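Side-chain contacts in disulfide isomerase DsbG N-terminal domain-containing protein (Helicobacter pylori, PDB 3TDG), which is a DsbG-like protein with a thioredoxin fold that probably acts as a disulfide oxidoreductase, reducing or rearranging disulfide bonds: residues A[102-105]-A[106-110]; A[235-238]-A[239-242]; A[242-245]-A[246-250]. All coordinates share one frame; numbering follows the deposited sequence.

All three interactions are short-range contacts within helices, and together they sample both parts of an elongated chain. Interaction 1 lies on helix 98-129, which follows the antiparallel sheet of the DsbG N-terminal family region. Interactions 2 and 3 come later in the chain, overlapping on helix 235-249, where they share Glu242; this helix leads toward strand 259-262 of the mixed sheet, and their centres are about 11 Å apart. The centre of interaction 1 lies about 49 Å from that of interaction 2 and about 38 Å from that of interaction 3, on the opposite side of the chain's centre. The same i to i+4 spacing thus serves two separate modules.

Interaction 1 of 3, residues A[102-105]-A[106-110]; sequences QLVA and ETNQK
Residues 102-105 and 106-110 are successive turns of one helix, and four i to i+4 backbone bonds join them, from Glu106 N to Gln102 O through Gln109 N to Ala105 O. The carbonyl of Leu103 is gripped twice by a single residue: Thr107 N donates to Leu103 O at 2.9 Å, and Thr107 OG1 donates to the same Leu103 O at 2.8 Å. The hydroxyl comes from above the carbonyl plane, 40° out of it. Its torsion explains this reach, for chi1 of -61° sets OG1 beside its own backbone N, on the side where the carbonyl of the preceding turn lies. Leu103 and Thr107 run side by side, with Leu103 CD1 3.9 Å from Thr107 OG1. This is the inner flank of helix 98-129, in the DsbG N-terminal family region, and it rests on the antiparallel sheet: Leu103 and Thr107 touch Met63 of strand 62-67, while Thr107 also meets Pro76 of strand 74-79. Next to them Val104 and Asn108 point the same way, Val104 CG1 lying 3.7 Å from Asn108 ND2. That amide nitrogen makes a weak hydrogen bond to Ser90 O, whereas the buried Asn108 OD1 has no partner in the model. On the exposed flank the flat ends of Gln102 and Glu106 are turned 36° apart, and Gln102 NE2 comes within 2.9 Å of Glu106 OE1.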
loop_
_atom_site.group_PDB
_atom_site.type_symbol
_atom_site.label_atom_id
_atom_site.label_comp_id
_atom_site.label_asym_id
_atom_site.label_seq_id
_atom_site.Cartn_x
_atom_site.Cartn_y
_atom_site.Cartn_z
ATOM N N GLN A 102 -3.318 2.704 27.964
ATOM C CA GLN A 102 -3.573 1.273 27.960
ATOM C C GLN A 102 -4.961 0.944 27.392
ATOM O O GLN A 102 -5.086 0.059 26.540
ATOM C CB GLN A 102 -3.430 0.689 29.368
ATOM C CG GLN A 102 -4.263 -0.565 29.571
ATOM C CD GLN A 102 -3.814 -1.408 30.733
ATOM O OE1 GLN A 102 -3.841 -0.968 31.898
ATOM N NE2 GLN A 102 -3.405 -2.641 30.433
ATOM N N LEU A 103 -5.989 1.632 27.895
ATOM C CA LEU A 103 -7.357 1.456 27.396
ATOM C C LEU A 103 -7.412 1.594 25.871
ATOM O O LEU A 103 -7.957 0.726 25.188
ATOM C CB LEU A 103 -8.314 2.457 28.034
ATOM C CG LEU A 103 -9.751 2.442 27.462
ATOM C CD1 LEU A 103 -10.460 1.122 27.726
ATOM C CD2 LEU A 103 -10.550 3.598 28.051
ATOM N N VAL A 104 -6.828 2.678 25.364
ATOM C CA VAL A 104 -6.774 2.971 23.941
ATOM C C VAL A 104 -6.011 1.877 23.177
ATOM O O VAL A 104 -6.470 1.428 22.128
ATOM C CB VAL A 104 -6.200 4.405 23.681
ATOM C CG1 VAL A 104 -5.898 4.656 22.188
ATOM C CG2 VAL A 104 -7.176 5.466 24.209
ATOM N N ALA A 105 -4.877 1.430 23.727
ATOM C CA ALA A 105 -4.088 0.370 23.121
ATOM C C ALA A 105 -4.874 -0.927 22.990
ATOM O O ALA A 105 -4.875 -1.543 21.916
ATOM C CB ALA A 105 -2.773 0.135 23.899
ATOM N N GLU A 106 -5.521 -1.336 24.079
ATOM C CA GLU A 106 -6.381 -2.524 24.096
ATOM C C GLU A 106 -7.534 -2.400 23.092
ATOM O O GLU A 106 -7.885 -3.361 22.405
ATOM C CB GLU A 106 -6.985 -2.734 25.494
ATOM C CG GLU A 106 -6.006 -3.279 26.538
ATOM C CD GLU A 106 -6.439 -3.041 27.987
ATOM O OE1 GLU A 106 -5.740 -3.557 28.897
ATOM O OE2 GLU A 106 -7.451 -2.336 28.225
ATOM N N THR A 107 -8.132 -1.211 23.057
ATOM C CA THR A 107 -9.258 -0.937 22.187
ATOM C C THR A 107 -8.812 -0.998 20.730
ATOM O O THR A 107 -9.365 -1.787 19.973
ATOM C CB THR A 107 -9.902 0.387 22.548
ATOM O OG1 THR A 107 -10.366 0.298 23.908
ATOM C CG2 THR A 107 -11.077 0.689 21.627
ATOM N N ASN A 108 -7.802 -0.208 20.359
ATOM C CA ASN A 108 -7.241 -0.269 19.015
ATOM C C ASN A 108 -6.931 -1.703 18.567
ATOM O O ASN A 108 -7.353 -2.117 17.497
ATOM C CB ASN A 108 -6.013 0.641 18.866
ATOM C CG ASN A 108 -6.384 2.128 18.866
ATOM O OD1 ASN A 108 -7.565 2.484 18.822
ATOM N ND2 ASN A 108 -5.380 2.996 18.933
ATOM N N GLN A 109 -6.227 -2.466 19.400
ATOM C CA GLN A 109 -5.852 -3.828 19.049
ATOM C C GLN A 109 -7.059 -4.766 18.893
ATOM O O GLN A 109 -7.077 -5.594 17.990
ATOM C CB GLN A 109 -4.854 -4.377 20.070
ATOM C CG GLN A 109 -3.462 -3.739 19.893
ATOM C CD GLN A 109 -2.555 -3.930 21.095
ATOM O OE1 GLN A 109 -2.056 -2.960 21.673
ATOM N NE2 GLN A 109 -2.351 -5.175 21.488
ATOM N N LYS A 110 -8.047 -4.629 19.770
ATOM C CA LYS A 110 -9.279 -5.423 19.693
ATOM C C LYS A 110 -10.047 -5.152 18.372
ATOM O O LYS A 110 -10.364 -6.087 17.645
ATOM C CB LYS A 110 -10.161 -5.149 20.918
ATOM C CG LYS A 110 -11.504 -5.860 20.899
ATOM C CD LYS A 110 -12.289 -5.612 22.186
ATOM C CE LYS A 110 -12.761 -4.160 22.280
ATOM N NZ LYS A 110 -13.651 -4.035 23.454
#

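Interaction 2 of 3, residues A[235-238]-A[239-242]; sequences EDLR and TKVE
Arg238 and Glu242 lie side by side one helical turn apart, joined by a salt bridge in which Arg238 NH1 donates to Glu242 OE1 at 3.0 Å. The bond is moderately bent, 154° at the hydrogen. The carboxylate oxygen sits at the guanidinium edge, near its plane; the two planes are 52° apart, and NH1 meets OE1 from above the carboxylate plane. Arg238 NH2 forms a second salt bridge, to Glu235 OE1 at 3.0 Å, again at the guanidinium edge. The three residues make a network, with the arginine between two glutamates, and Glu233, just before the helix, forms a salt bridge with Arg238 NE through OE1. To serve all of them the arginine chain sets out with CG roughly anti to its backbone N (chi1 -152°), then bends at chi2 and chi3, while Glu242 stays extended. Behind these groups the backbone holds the spacing: Glu242 N donates to Arg238 O at 2.8 Å. One turn earlier, Thr239 N and Thr239 OG1 both reach Glu235 O, each at 3.3 Å and from opposite faces of its plane. The Lys240 side chain leads away, and its NZ forms a salt bridge with Asp134. This is the opening of helix 235-249, whose Leu237 and Val241 lie against helix 188-206, Val241 touching Ala194 and Gln198, while Lys240 and Val241 meet the loop residues Pro132 and Tyr135 respectively.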
loop_
_atom_site.group_PDB
_atom_site.type_symbol
_atom_site.label_atom_id
_atom_site.label_comp_id
_atom_site.label_asym_id
_atom_site.label_seq_id
_atom_site.Cartn_x
_atom_site.Cartn_y
_atom_site.Cartn_z
ATOM N N GLU A 235 -12.008 -28.420 -24.579
ATOM C CA GLU A 235 -11.060 -27.297 -24.579
ATOM C C GLU A 235 -11.613 -26.050 -23.919
ATOM O O GLU A 235 -10.931 -25.411 -23.111
ATOM C CB GLU A 235 -10.668 -26.938 -26.013
ATOM C CG GLU A 235 -9.225 -26.505 -26.156
ATOM C CD GLU A 235 -8.292 -27.686 -26.392
ATOM O OE1 GLU A 235 -7.093 -27.579 -26.045
ATOM O OE2 GLU A 235 -8.760 -28.723 -26.927
ATOM N N ASP A 236 -12.837 -25.699 -24.318
ATOM C CA ASP A 236 -13.592 -24.571 -23.778
ATOM C C ASP A 236 -13.672 -24.636 -22.247
ATOM O O ASP A 236 -13.386 -23.652 -21.556
ATOM C CB ASP A 236 -15.009 -24.564 -24.371
ATOM C CG ASP A 236 -15.681 -25.957 -24.341
ATOM O OD1 ASP A 236 -14.981 -26.998 -24.467
ATOM O OD2 ASP A 236 -16.925 -26.017 -24.196
ATOM N N LEU A 237 -14.038 -25.806 -21.729
ATOM C CA LEU A 237 -14.221 -25.963 -20.298
ATOM C C LEU A 237 -12.900 -25.898 -19.539
ATOM O O LEU A 237 -12.871 -25.384 -18.421
ATOM C CB LEU A 237 -15.001 -27.237 -19.975
ATOM C CG LEU A 237 -16.459 -27.227 -20.448
ATOM C CD1 LEU A 237 -17.105 -28.546 -20.169
ATOM C CD2 LEU A 237 -17.285 -26.105 -19.822
ATOM N N ARG A 238 -11.812 -26.378 -20.146
ATOM C CA ARG A 238 -10.508 -26.317 -19.484
ATOM C C ARG A 238 -10.093 -24.871 -19.246
ATOM O O ARG A 238 -9.604 -24.548 -18.172
ATOM C CB ARG A 238 -9.406 -27.080 -20.225
ATOM C CG ARG A 238 -8.293 -27.590 -19.271
ATOM C CD ARG A 238 -6.848 -27.430 -19.797
ATOM N NE ARG A 238 -6.766 -27.482 -21.261
ATOM C CZ ARG A 238 -6.385 -26.464 -22.035
ATOM N NH1 ARG A 238 -6.019 -25.305 -21.489
ATOM N NH2 ARG A 238 -6.359 -26.606 -23.358
ATOM N N THR A 239 -10.319 -24.006 -20.234
ATOM C CA THR A 239 -10.055 -22.570 -20.094
ATOM C C THR A 239 -10.920 -21.918 -19.001
ATOM O O THR A 239 -10.426 -21.107 -18.220
ATOM C CB THR A 239 -10.261 -21.832 -21.435
ATOM O OG1 THR A 239 -9.518 -22.507 -22.456
ATOM C CG2 THR A 239 -9.788 -20.375 -21.348
ATOM N N LYS A 240 -12.203 -22.274 -18.962
ATOM C CA LYS A 240 -13.111 -21.816 -17.914
ATOM C C LYS A 240 -12.617 -22.264 -16.521
ATOM O O LYS A 240 -12.594 -21.469 -15.567
ATOM C CB LYS A 240 -14.526 -22.335 -18.166
ATOM C CG LYS A 240 -15.542 -21.709 -17.255
ATOM C CD LYS A 240 -16.879 -22.402 -17.320
ATOM C CE LYS A 240 -17.968 -21.409 -16.927
ATOM N NZ LYS A 240 -19.294 -22.042 -16.721
ATOM N N VAL A 241 -12.216 -23.534 -16.425
ATOM C CA VAL A 241 -11.573 -24.062 -15.214
ATOM C C VAL A 241 -10.326 -23.252 -14.844
ATOM O O VAL A 241 -10.173 -22.847 -13.681
ATOM C CB VAL A 241 -11.230 -25.576 -15.344
ATOM C CG1 VAL A 241 -10.256 -26.024 -14.253
ATOM C CG2 VAL A 241 -12.516 -26.412 -15.305
ATOM N N GLU A 242 -9.440 -23.029 -15.819
ATOM C CA GLU A 242 -8.190 -22.306 -15.571
ATOM C C GLU A 242 -8.442 -20.882 -15.079
ATOM O O GLU A 242 -7.791 -20.448 -14.143
ATOM C CB GLU A 242 -7.255 -22.311 -16.799
ATOM C CG GLU A 242 -6.622 -23.686 -17.089
ATOM C CD GLU A 242 -5.849 -23.751 -18.416
ATOM O OE1 GLU A 242 -5.141 -24.757 -18.630
ATOM O OE2 GLU A 242 -5.946 -22.816 -19.242
#

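Interaction 3 of 3, residues A[242-245]-A[246-250]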
loop_
_atom_site.group_PDB
_atom_site.type_symbol
_atom_site.label_atom_id
_atom_site.label_comp_id
_atom_site.label_asym_id
_atom_site.label_seq_id
_atom_site.Cartn_x
_atom_site.Cartn_y
_atom_site.Cartn_z
ATOM N N GLU A 242 -9.440 -23.029 -15.819
ATOM C CA GLU A 242 -8.190 -22.306 -15.571
ATOM C C GLU A 242 -8.442 -20.882 -15.079
ATOM O O GLU A 242 -7.791 -20.448 -14.143
ATOM C CB GLU A 242 -7.255 -22.311 -16.799
ATOM C CG GLU A 242 -6.622 -23.686 -17.089
ATOM C CD GLU A 242 -5.849 -23.751 -18.416
ATOM O OE1 GLU A 242 -5.141 -24.757 -18.630
ATOM O OE2 GLU A 242 -5.946 -22.816 -19.242
ATOM N N ASN A 243 -9.398 -20.182 -15.695
ATOM C CA ASN A 243 -9.762 -18.808 -15.304
ATOM C C ASN A 243 -10.460 -18.730 -13.954
ATOM O O ASN A 243 -10.144 -17.863 -13.135
ATOM C CB ASN A 243 -10.654 -18.137 -16.372
ATOM C CG ASN A 243 -9.933 -17.936 -17.716
ATOM O OD1 ASN A 243 -8.724 -18.164 -17.845
ATOM N ND2 ASN A 243 -10.688 -17.518 -18.729
ATOM N N THR A 244 -11.416 -19.630 -13.725
ATOM C CA THR A 244 -12.126 -19.662 -12.457
ATOM C C THR A 244 -11.152 -19.940 -11.288
ATOM O O THR A 244 -11.205 -19.269 -10.247
ATOM C CB THR A 244 -13.273 -20.687 -12.480
ATOM O OG1 THR A 244 -14.108 -20.437 -13.615
ATOM C CG2 THR A 244 -14.133 -20.597 -11.221
ATOM N N THR A 245 -10.257 -20.908 -11.494
ATOM C CA THR A 245 -9.297 -21.343 -10.484
ATOM C C THR A 245 -8.307 -20.218 -10.161
ATOM O O THR A 245 -8.048 -19.929 -8.985
ATOM C CB THR A 245 -8.549 -22.620 -10.951
ATOM O OG1 THR A 245 -9.498 -23.680 -11.139
ATOM C CG2 THR A 245 -7.493 -23.076 -9.936
ATOM N N LYS A 246 -7.757 -19.592 -11.204
ATOM C CA LYS A 246 -6.829 -18.457 -11.033
ATOM C C LYS A 246 -7.381 -17.378 -10.113
ATOM O O LYS A 246 -6.639 -16.836 -9.292
ATOM C CB LYS A 246 -6.489 -17.809 -12.377
ATOM C CG LYS A 246 -5.252 -18.369 -13.073
ATOM C CD LYS A 246 -4.673 -17.376 -14.099
ATOM C CE LYS A 246 -4.344 -16.033 -13.448
ATOM N NZ LYS A 246 -3.288 -15.288 -14.211
ATOM N N LYS A 247 -8.675 -17.088 -10.250
ATOM C CA LYS A 247 -9.339 -15.983 -9.542
ATOM C C LYS A 247 -9.702 -16.325 -8.096
ATOM O O LYS A 247 -9.759 -15.438 -7.222
ATOM C CB LYS A 247 -10.604 -15.547 -10.294
ATOM C CG LYS A 247 -10.356 -14.578 -11.466
ATOM C CD LYS A 247 -11.655 -14.276 -12.238
ATOM C CE LYS A 247 -11.431 -13.260 -13.355
ATOM N NZ LYS A 247 -10.944 -13.937 -14.595
ATOM N N ILE A 248 -9.989 -17.602 -7.856
ATOM C CA ILE A 248 -10.180 -18.090 -6.496
ATOM C C ILE A 248 -8.882 -17.928 -5.695
ATOM O O ILE A 248 -8.924 -17.456 -4.572
ATOM C CB ILE A 248 -10.647 -19.550 -6.475
ATOM C CG1 ILE A 248 -12.083 -19.650 -6.985
ATOM C CG2 ILE A 248 -10.582 -20.124 -5.055
ATOM C CD1 ILE A 248 -12.420 -21.024 -7.562
ATOM N N PHE A 249 -7.744 -18.276 -6.290
ATOM C CA PHE A 249 -6.472 -18.335 -5.562
ATOM C C PHE A 249 -5.594 -17.083 -5.692
ATOM O O PHE A 249 -4.551 -16.989 -5.049
ATOM C CB PHE A 249 -5.670 -19.592 -5.960
ATOM C CG PHE A 249 -6.325 -20.880 -5.535
ATOM C CD1 PHE A 249 -6.160 -21.370 -4.237
ATOM C CD2 PHE A 249 -7.126 -21.592 -6.420
ATOM C CE1 PHE A 249 -6.780 -22.562 -3.846
ATOM C CE2 PHE A 249 -7.764 -22.779 -6.033
ATOM C CZ PHE A 249 -7.595 -23.264 -4.749
ATOM N N GLU A 250 -6.035 -16.131 -6.506
ATOM C CA GLU A 250 -5.293 -14.904 -6.818
ATOM C C GLU A 250 -4.829 -14.076 -5.619
ATOM O O GLU A 250 -3.677 -13.695 -5.547
ATOM C CB GLU A 250 -6.180 -14.010 -7.676
ATOM C CG GLU A 250 -5.440 -13.229 -8.703
ATOM C CD GLU A 250 -6.348 -12.838 -9.847
ATOM O OE1 GLU A 250 -7.442 -12.279 -9.582
ATOM O OE2 GLU A 250 -5.966 -13.115 -11.008
#
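Phe249 lays the CD2 corner of its ring against the methyl of Thr245, with Phe249 CD2 3.8 Å from Thr245 CG2; the two side chains run alongside each other and point the same way. The same ring edge also borders the backbone, since Thr245 O lies near the ring plane, 3.2 Å from Phe249 CD2. Phe249 CG stands beside its own backbone N (chi1 -66°), which turns the ring back toward the preceding turn, edge first. One face of the ring carries Ile248 CG2, placed 3.9 Å above the plane and offset toward the rim, and the ring also stacks with Trp185. In Thr245 the methyl is anti to the backbone N, leaving OG1 for hydrogen bonds with Val241 O, one turn back, and with Gly184 N. Thr244 OG1 makes the corresponding bond one turn back, to Lys240 O, while Thr244 CG2 lies 4.1 Å from Ile248 CD1, the two side chains meeting at a slant. Lys246 N donates to Glu242 O at 3.1 Å; Lys247 N makes weak bonds to Asn243 O and Thr244 O, and Ile248 N and Phe249 N resume the i to i+4 pattern. Pro132 and Tyr135 touch Thr244, and Val183 touches both Thr245 and Ile248. Such a buried flank, with Lys246 and Lys247 left exposed, is the pattern of an amphipathic helix, here the last before the last modelled strand, 259-262, of the thioredoxin fold.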